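Local atomic coordinates of spike protein P1 (Pseudoalteromonas phage pm2, PDB entry 2VVE), a protein that forms the spikes at the fivefold vertices of the virion and binds the host receptor through its C-terminal part. Residues Thr7-Asp21 with Thr242-Thr254. Numbering follows the deposited sequence. Where two conformers were deposited one is given.
Sequences TKSRDVNSFQIPLRD and TVKGYAQILMERT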
ATOM      1  N   THR A   7     -16.413  23.138  23.189  1.00 20.33           N
ATOM      2  CA  THR A   7     -17.791  23.249  22.690  1.00 17.62           C
ATOM      3  C   THR A   7     -18.005  22.366  21.455  1.00 14.75           C
ATOM      4  O   THR A   7     -17.045  21.974  20.776  1.00 15.62           O
ATOM      5  CB  THR A   7     -18.145  24.708  22.319  1.00 21.61           C
ATOM      6  OG1 THR A   7     -17.108  25.246  21.495  1.00 26.77           O
ATOM      7  CG2 THR A   7     -18.321  25.577  23.575  1.00 30.79           C
ATOM      8  N   LYS A   8     -19.264  22.035  21.180  1.00 14.22           N
ATOM      9  CA  LYS A   8     -19.617  21.222  20.019  1.00 18.34           C
ATOM     10  C   LYS A   8     -19.483  22.045  18.737  1.00 16.31           C
ATOM     11  O   LYS A   8     -19.672  23.271  18.752  1.00 20.28           O
ATOM     12  CB  LYS A   8     -21.040  20.671  20.160  1.00 24.41           C
ATOM     13  CG  LYS A   8     -21.232  19.779  21.392  1.00 28.31           C
ATOM     14  CD  LYS A   8     -22.687  19.340  21.569  1.00 33.11           C
ATOM     15  CE  LYS A   8     -22.776  18.091  22.444  1.00 38.96           C
ATOM     16  NZ  LYS A   8     -24.137  17.891  23.019  1.00 41.52           N
ATOM     17  N   SER A   9     -19.150  21.372  17.637  1.00 13.75           N
ATOM     18  CA  SER A   9     -19.072  22.008  16.327  1.00 15.81           C
ATOM     19  C   SER A   9     -20.393  21.790  15.595  1.00 17.42           C
ATOM     20  O   SER A   9     -20.850  20.659  15.455  1.00 17.29           O
ATOM     21  CB  SER A   9     -17.944  21.405  15.490  1.00 18.58           C
ATOM     22  OG  SER A   9     -16.659  21.808  15.943  1.00 18.58           O
ATOM     23  N   ARG A  10     -20.988  22.869  15.111  1.00 16.26           N
ATOM     24  CA  ARG A  10     -22.204  22.770  14.311  1.00 15.49           C
ATOM     25  C   ARG A  10     -21.884  22.696  12.815  1.00 18.62           C
ATOM     26  O   ARG A  10     -22.465  21.884  12.087  1.00 23.60           O
ATOM     27  CB  ARG A  10     -23.119  23.977  14.572  1.00 23.17           C
ATOM     28  CG  ARG A  10     -24.484  23.857  13.910  1.00 24.94           C
ATOM     29  CD  ARG A  10     -25.166  25.205  13.721  1.00 36.09           C
ATOM     30  NE  ARG A  10     -26.440  25.031  13.020  1.00 56.91           N
ATOM     31  CZ  ARG A  10     -27.202  26.018  12.556  1.00 67.41           C
ATOM     32  NH1 ARG A  10     -26.837  27.287  12.706  1.00 82.77           N
ATOM     33  NH2 ARG A  10     -28.338  25.732  11.935  1.00 65.98           N
ATOM     34  N   ASP A  11     -20.926  23.520  12.393  1.00 16.11           N
ATOM     35  CA  ASP A  11     -20.668  23.770  10.974  0.80 25.93           C
ATOM     36  C   ASP A  11     -19.457  23.032  10.437  1.00 18.26           C
ATOM     37  O   ASP A  11     -18.435  22.931  11.114  1.00 15.36           O
ATOM     38  CB  ASP A  11     -20.470  25.274  10.736  0.80 26.77           C
ATOM     39  CG  ASP A  11     -21.778  26.011  10.489  0.80 47.24           C
ATOM     40  OD1 ASP A  11     -22.828  25.586  11.018  0.80 36.08           O
ATOM     41  OD2 ASP A  11     -21.747  27.029   9.762  0.80 60.87           O
ATOM     42  N   VAL A  12     -19.595  22.503   9.215  1.00 17.19           N
ATOM     43  CA  VAL A  12     -18.458  21.994   8.450  0.50 15.59           C
ATOM     44  C   VAL A  12     -18.212  22.920   7.270  1.00 14.19           C
ATOM     45  O   VAL A  12     -19.158  23.438   6.658  1.00 14.06           O
ATOM     46  CB  VAL A  12     -18.641  20.538   7.924  0.50 21.39           C
ATOM     47  CG1 VAL A  12     -18.296  19.531   8.997  0.50 31.17           C
ATOM     48  CG2 VAL A  12     -20.050  20.300   7.387  0.50 16.72           C
ATOM     49  N   ASN A  13     -16.949  23.155   6.965  1.00 13.63           N
ATOM     50  CA  ASN A  13     -16.581  23.958   5.807  1.00 13.09           C
ATOM     51  C   ASN A  13     -15.388  23.278   5.155  1.00 15.72           C
ATOM     52  O   ASN A  13     -14.393  23.011   5.834  1.00 13.53           O
ATOM     53  CB  ASN A  13     -16.235  25.394   6.229  1.00 14.16           C
ATOM     54  CG  ASN A  13     -16.142  26.360   5.039  1.00 19.12           C
ATOM     55  OD1 ASN A  13     -16.945  26.299   4.099  1.00 24.38           O
ATOM     56  ND2 ASN A  13     -15.162  27.261   5.085  1.00 25.04           N
ATOM     57  N   SER A  14     -15.495  23.002   3.851  1.00 10.72           N
ATOM     58  CA  SER A  14     -14.450  22.296   3.099  1.00 12.87           C
ATOM     59  C   SER A  14     -13.877  23.213   2.026  1.00 14.36           C
ATOM     60  O   SER A  14     -14.619  23.887   1.296  1.00 11.73           O
ATOM     61  CB  SER A  14     -15.002  21.012   2.444  1.00 11.05           C
ATOM     62  OG  SER A  14     -15.401  20.061   3.421  1.00 14.05           O
ATOM     63  N   PHE A  15     -12.555  23.240   1.923  1.00 10.87           N
ATOM     64  CA  PHE A  15     -11.913  24.153   0.982  1.00  9.89           C
ATOM     65  C   PHE A  15     -10.476  23.738   0.729  1.00 15.22           C
ATOM     66  O   PHE A  15      -9.986  22.783   1.324  1.00 11.63           O
ATOM     67  CB  PHE A  15     -11.991  25.600   1.500  1.00 11.34           C
ATOM     68  CG  PHE A  15     -11.296  25.812   2.821  1.00 14.98           C
ATOM     69  CD1 PHE A  15      -9.975  26.258   2.870  1.00 18.09           C
ATOM     70  CD2 PHE A  15     -11.963  25.563   4.028  1.00 13.88           C
ATOM     71  CE1 PHE A  15      -9.326  26.450   4.106  1.00 15.30           C
ATOM     72  CE2 PHE A  15     -11.314  25.741   5.259  1.00 17.16           C
ATOM     73  CZ  PHE A  15     -10.006  26.192   5.295  1.00 18.07           C
ATOM     74  N   GLN A  16      -9.815  24.456  -0.166  1.00  9.64           N
ATOM     75  CA  GLN A  16      -8.437  24.147  -0.545  1.00 12.45           C
ATOM     76  C   GLN A  16      -7.541  25.314  -0.179  1.00 17.81           C
ATOM     77  O   GLN A  16      -7.919  26.478  -0.373  1.00 15.70           O
ATOM     78  CB  GLN A  16      -8.331  23.850  -2.049  1.00 12.95           C
ATOM     79  CG  GLN A  16      -8.965  22.502  -2.506  1.00 14.57           C
ATOM     80  CD  GLN A  16     -10.490  22.478  -2.398  1.00 17.64           C
ATOM     81  OE1 GLN A  16     -11.168  23.401  -2.847  1.00 16.23           O
ATOM     82  NE2 GLN A  16     -11.032  21.421  -1.789  1.00 16.12           N
ATOM     83  N   ILE A  17      -6.357  25.008   0.348  1.00 10.35           N
ATOM     84  CA  ILE A  17      -5.356  26.053   0.613  1.00 13.47           C
ATOM     85  C   ILE A  17      -4.189  25.953  -0.375  1.00 15.31           C
ATOM     86  O   ILE A  17      -3.601  24.872  -0.542  1.00 14.14           O
ATOM     87  CB  ILE A  17      -4.815  25.998   2.056  1.00 13.95           C
ATOM     88  CG1 ILE A  17      -5.888  26.443   3.060  1.00 14.03           C
ATOM     89  CG2 ILE A  17      -3.547  26.876   2.207  1.00 19.18           C
ATOM     90  CD1 ILE A  17      -5.581  26.032   4.508  1.00 18.50           C
ATOM     91  N   PRO A  18      -3.844  27.081  -1.025  1.00 16.76           N
ATOM     92  CA  PRO A  18      -2.690  27.065  -1.915  1.00 16.63           C
ATOM     93  C   PRO A  18      -1.411  27.018  -1.095  1.00 19.35           C
ATOM     94  O   PRO A  18      -1.170  27.895  -0.262  1.00 19.72           O
ATOM     95  CB  PRO A  18      -2.806  28.388  -2.678  1.00 17.68           C
ATOM     96  CG  PRO A  18      -3.508  29.304  -1.714  1.00 17.91           C
ATOM     97  CD  PRO A  18      -4.466  28.421  -0.948  1.00 15.10           C
ATOM     98  N   LEU A  19      -0.618  25.973  -1.304  1.00 12.54           N
ATOM     99  CA  LEU A  19       0.644  25.832  -0.579  1.00 13.64           C
ATOM    100  C   LEU A  19       1.778  26.558  -1.314  1.00 15.80           C
ATOM    101  O   LEU A  19       2.102  26.217  -2.448  1.00 16.70           O
ATOM    102  CB  LEU A  19       0.991  24.357  -0.407  1.00 13.99           C
ATOM    103  CG  LEU A  19       0.013  23.493   0.403  1.00 11.10           C
ATOM    104  CD1 LEU A  19       0.356  22.020   0.225  1.00 11.83           C
ATOM    105  CD2 LEU A  19       0.053  23.879   1.887  1.00 14.86           C
ATOM    106  N   ARG A  20       2.366  27.565  -0.667  1.00 11.13           N
ATOM    107  CA  ARG A  20       3.388  28.366  -1.329  1.00 12.39           C
ATOM    108  C   ARG A  20       4.724  28.208  -0.591  1.00 17.09           C
ATOM    109  O   ARG A  20       4.866  27.295   0.214  1.00 17.28           O
ATOM    110  CB  ARG A  20       2.909  29.814  -1.485  1.00 13.75           C
ATOM    111  CG  ARG A  20       1.577  29.890  -2.244  1.00 13.61           C
ATOM    112  CD  ARG A  20       1.244  31.298  -2.715  1.00 17.37           C
ATOM    113  NE  ARG A  20      -0.000  31.308  -3.489  1.00 19.45           N
ATOM    114  CZ  ARG A  20      -0.101  30.992  -4.782  1.00 28.04           C
ATOM    115  NH1 ARG A  20       0.973  30.636  -5.486  1.00 20.64           N
ATOM    116  NH2 ARG A  20      -1.288  31.026  -5.380  1.00 20.68           N
ATOM    117  N   ASP A  21       5.698  29.063  -0.885  1.00 14.13           N
ATOM    118  CA  ASP A  21       7.072  28.843  -0.438  1.00 12.82           C
ATOM    119  C   ASP A  21       7.420  29.478   0.903  1.00 15.19           C
ATOM    120  O   ASP A  21       6.843  30.495   1.304  1.00 13.93           O
ATOM    121  CB  ASP A  21       8.060  29.359  -1.495  1.00 13.26           C
ATOM    122  CG  ASP A  21       7.873  30.848  -1.783  1.00 17.42           C
ATOM    123  OD1 ASP A  21       6.731  31.269  -2.086  1.00 17.73           O
ATOM    124  OD2 ASP A  21       8.855  31.597  -1.694  1.00 24.64           O
ATOM    125  N   THR A 242       3.007  28.302  -9.528  1.00 18.79           N
ATOM    126  CA  THR A 242       4.049  28.438  -8.520  1.00 16.53           C
ATOM    127  C   THR A 242       3.612  27.794  -7.203  1.00 21.52           C
ATOM    128  O   THR A 242       4.451  27.449  -6.389  1.00 23.53           O
ATOM    129  CB  THR A 242       4.477  29.895  -8.291  1.00 16.11           C
ATOM    130  OG1 THR A 242       3.375  30.664  -7.784  1.00 19.52           O
ATOM    131  CG2 THR A 242       4.958  30.513  -9.601  1.00 19.52           C
ATOM    132  N   VAL A 243       2.300  27.662  -7.012  1.00 22.22           N
ATOM    133  CA  VAL A 243       1.718  26.910  -5.895  1.00 26.22           C
ATOM    134  C   VAL A 243       2.254  25.470  -5.964  1.00 24.15           C
ATOM    135  O   VAL A 243       2.343  24.883  -7.044  1.00 22.96           O
ATOM    136  CB  VAL A 243       0.153  26.977  -5.943  1.00 21.89           C
ATOM    137  CG1 VAL A 243      -0.409  26.300  -7.196  1.00 23.08           C
ATOM    138  CG2 VAL A 243      -0.482  26.384  -4.698  1.00 25.92           C
ATOM    139  N   LYS A 244       2.655  24.929  -4.820  1.00 22.26           N
ATOM    140  CA  LYS A 244       3.277  23.599  -4.753  1.00 17.31           C
ATOM    141  C   LYS A 244       2.218  22.491  -4.736  1.00 14.68           C
ATOM    142  O   LYS A 244       2.510  21.307  -4.927  1.00 16.55           O
ATOM    143  CB  LYS A 244       4.198  23.501  -3.534  1.00 19.64           C
ATOM    144  CG  LYS A 244       5.158  24.691  -3.333  1.00 26.33           C
ATOM    145  CD  LYS A 244       6.051  24.943  -4.546  1.00 32.34           C
ATOM    146  CE  LYS A 244       6.636  26.348  -4.509  1.00 27.28           C
ATOM    147  NZ  LYS A 244       7.180  26.728  -5.847  1.00 32.49           N
ATOM    148  N   GLY A 245       0.982  22.901  -4.500  1.00 20.28           N
ATOM    149  CA  GLY A 245      -0.135  21.988  -4.462  1.00 20.06           C
ATOM    150  C   GLY A 245      -1.206  22.627  -3.628  1.00 16.03           C
ATOM    151  O   GLY A 245      -0.990  23.689  -3.020  1.00 18.34           O
ATOM    152  N   TYR A 246      -2.365  21.989  -3.602  1.00 12.32           N
ATOM    153  CA  TYR A 246      -3.465  22.477  -2.796  1.00 12.07           C
ATOM    154  C   TYR A 246      -3.749  21.474  -1.691  1.00 16.69           C
ATOM    155  O   TYR A 246      -4.017  20.302  -1.967  1.00 15.02           O
ATOM    156  CB  TYR A 246      -4.700  22.733  -3.666  1.00 17.30           C
ATOM    157  CG  TYR A 246      -4.462  23.818  -4.695  1.00 20.46           C
ATOM    158  CD1 TYR A 246      -3.849  23.527  -5.913  1.00 18.44           C
ATOM    159  CD2 TYR A 246      -4.810  25.137  -4.432  1.00 19.30           C
ATOM    160  CE1 TYR A 246      -3.599  24.529  -6.858  1.00 21.64           C
ATOM    161  CE2 TYR A 246      -4.575  26.147  -5.379  1.00 23.95           C
ATOM    162  CZ  TYR A 246      -3.976  25.835  -6.578  1.00 32.07           C
ATOM    163  OH  TYR A 246      -3.742  26.836  -7.494  1.00 32.08           O
ATOM    164  N   ALA A 247      -3.659  21.944  -0.450  1.00 11.05           N
ATOM    165  CA  ALA A 247      -4.013  21.140   0.721  1.00 11.20           C
ATOM    166  C   ALA A 247      -5.525  21.097   0.854  1.00 14.62           C
ATOM    167  O   ALA A 247      -6.194  22.114   0.698  1.00 12.70           O
ATOM    168  CB  ALA A 247      -3.385  21.724   1.982  1.00 14.16           C
ATOM    169  N   GLN A 248      -6.055  19.907   1.103  1.00  9.58           N
ATOM    170  CA  GLN A 248      -7.498  19.704   1.248  1.00  9.01           C
ATOM    171  C   GLN A 248      -7.841  19.899   2.712  1.00 11.17           C
ATOM    172  O   GLN A 248      -7.192  19.295   3.570  1.00 12.52           O
ATOM    173  CB  GLN A 248      -7.868  18.273   0.809  1.00  8.68           C
ATOM    174  CG  GLN A 248      -7.511  17.925  -0.644  1.00  8.85           C
ATOM    175  CD  GLN A 248      -8.266  18.787  -1.640  1.00  9.30           C
ATOM    176  OE1 GLN A 248      -9.429  19.141  -1.417  1.00 16.92           O
ATOM    177  NE2 GLN A 248      -7.605  19.136  -2.751  1.00 17.64           N
ATOM    178  N   ILE A 249      -8.849  20.725   3.006  1.00  8.88           N
ATOM    179  CA  ILE A 249      -9.218  21.033   4.384  1.00  9.77           C
ATOM    180  C   ILE A 249     -10.698  20.842   4.616  1.00 10.39           C
ATOM    181  O   ILE A 249     -11.519  21.368   3.886  1.00 14.21           O
ATOM    182  CB  ILE A 249      -8.890  22.518   4.798  1.00 13.74           C
ATOM    183  CG1 ILE A 249      -7.531  22.989   4.266  1.00 17.65           C
ATOM    184  CG2 ILE A 249      -9.061  22.720   6.335  1.00 16.35           C
ATOM    185  CD1 ILE A 249      -6.314  22.284   4.865  1.00 21.02           C
ATOM    186  N   LEU A 250     -11.016  20.054   5.630  1.00  8.43           N
ATOM    187  CA  LEU A 250     -12.353  20.022   6.204  1.00 10.30           C
ATOM    188  C   LEU A 250     -12.221  20.611   7.600  1.00 12.97           C
ATOM    189  O   LEU A 250     -11.487  20.076   8.443  1.00 12.48           O
ATOM    190  CB  LEU A 250     -12.884  18.581   6.241  1.00  7.04           C
ATOM    191  CG  LEU A 250     -14.276  18.479   6.878  1.00 13.87           C
ATOM    192  CD1 LEU A 250     -15.146  17.544   6.075  1.00 15.78           C
ATOM    193  CD2 LEU A 250     -14.198  18.055   8.341  1.00 20.52           C
ATOM    194  N   MET A 251     -12.912  21.728   7.829  1.00  8.30           N
ATOM    195  CA  MET A 251     -12.861  22.432   9.096  1.00  8.62           C
ATOM    196  C   MET A 251     -14.206  22.345   9.812  1.00 17.20           C
ATOM    197  O   MET A 251     -15.260  22.510   9.188  1.00 14.33           O
ATOM    198  CB  MET A 251     -12.538  23.906   8.833  1.00 10.96           C
ATOM    199  CG  MET A 251     -12.374  24.690  10.101  1.00 12.51           C
ATOM    200  SD  MET A 251     -11.880  26.380   9.747  1.00 20.79           S
ATOM    201  CE  MET A 251     -10.268  26.136   9.022  1.00 21.46           C
ATOM    202  N   GLU A 252     -14.153  22.134  11.124  1.00 14.18           N
ATOM    203  CA  GLU A 252     -15.343  22.147  11.981  1.00  9.92           C
ATOM    204  C   GLU A 252     -15.245  23.266  13.017  1.00 15.91           C
ATOM    205  O   GLU A 252     -14.207  23.462  13.647  1.00 13.95           O
ATOM    206  CB  GLU A 252     -15.531  20.801  12.674  1.00 11.35           C
ATOM    207  CG  GLU A 252     -15.373  19.615  11.699  1.00 10.01           C
ATOM    208  CD  GLU A 252     -15.474  18.262  12.382  1.00 18.63           C
ATOM    209  OE1 GLU A 252     -15.470  18.211  13.623  1.00 27.48           O
ATOM    210  OE2 GLU A 252     -15.578  17.258  11.662  1.00 24.82           O
ATOM    211  N   ARG A 253     -16.340  24.000  13.164  1.00 11.44           N
ATOM    212  CA  ARG A 253     -16.400  25.178  14.035  1.00 18.34           C
ATOM    213  C   ARG A 253     -17.699  25.221  14.834  1.00 18.21           C
ATOM    214  O   ARG A 253     -18.720  24.666  14.405  1.00 19.97           O
ATOM    215  CB  ARG A 253     -16.281  26.463  13.207  1.00 22.93           C
ATOM    216  CG  ARG A 253     -14.911  26.689  12.558  1.00 31.82           C
ATOM    217  CD  ARG A 253     -14.902  27.952  11.718  1.00 33.32           C
ATOM    218  NE  ARG A 253     -15.802  27.830  10.578  1.00 54.71           N
ATOM    219  CZ  ARG A 253     -16.125  28.824   9.759  1.00 64.15           C
ATOM    220  NH1 ARG A 253     -15.625  30.041   9.948  1.00 64.41           N
ATOM    221  NH2 ARG A 253     -16.958  28.594   8.754  1.00 64.54           N
ATOM    222  N   THR A 254     -17.659  25.900  15.981  1.00 19.16           N
ATOM    223  CA  THR A 254     -18.831  26.087  16.837  1.00 22.30           C
ATOM    224  C   THR A 254     -19.829  27.034  16.162  1.00 38.82           C
ATOM    225  O   THR A 254     -19.448  27.893  15.363  1.00 51.87           O
ATOM    226  CB  THR A 254     -18.423  26.636  18.229  1.00 27.12           C
ATOM    227  OG1 THR A 254     -17.542  25.705  18.868  1.00 39.57           O
ATOM    228  CG2 THR A 254     -19.649  26.864  19.139  1.00 19.96           C
TER
HETATM  229  O   HOH W   1     -15.418  19.384  15.939  1.00 15.28           O
HETATM  230  O   HOH W   2       3.534  30.644  -5.106  1.00 35.70           O
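Phe15 lays its ring over the side chain of Ile249, on a closely packed apolar face. With CG between the backbone N and the carbonyl carbon (chi1 61°), the ring is carried toward the neighbouring strand; Ile249 CB stands 4.0 Å from the ring centroid in a CH-pi contact, while Met251 CE reaches the ring edge, 3.7 Å from Phe15 CZ. The apolar row continues along the same face: Ile17 CD1 touches Ile249 CG1 at 3.6 Å, and Leu19 CD2 lies against Ala247 CB. Paired antiparallel backbone hydrogen bonds join Asp11 to Arg253, Asn13 to Met251, Phe15 to Ile249 and Ile17 to Ala247. Strand 245-253, the C-terminal one, runs between 11-19 and 33-39 in one sheet of the second jelly-roll domain, so that the two ends of the modelled chain close the same domain after the chain has travelled through the other one. The opposite face is more polar. Gln16 and Gln248, both bent at chi2, bring their amides together with planes 36° apart, and Gln16 NE2 donates to Gln248 OE1 (2.8 Å); Gly61 O of a second subunit also accepts from this nitrogen. Water bridges the strands at both ends. One molecule links Ser9 OG, which also bonds Asn34, to Glu252 OE1, while Glu252 OE2 forms a salt bridge with Arg35 of the same chain and accepts from Asn73 N of the second subunit; another joins Thr242 OG1 to Arg20 NH1, which also donates to Pro239 O. In contrast to the apolar row, the end near Arg253 is loose: a classic beta bulge sets Arg10, exposed, and Asp11 opposite Arg253, Arg10 N bonds Arg253 O only weakly, and Asp11 OD2 stays 5.1 Å from Arg253 NH2. Beyond the bulge, Thr7 OG1 and Thr254 OG1 share a 2.7 Å hydrogen bond, their side chains crossing at about a right angle.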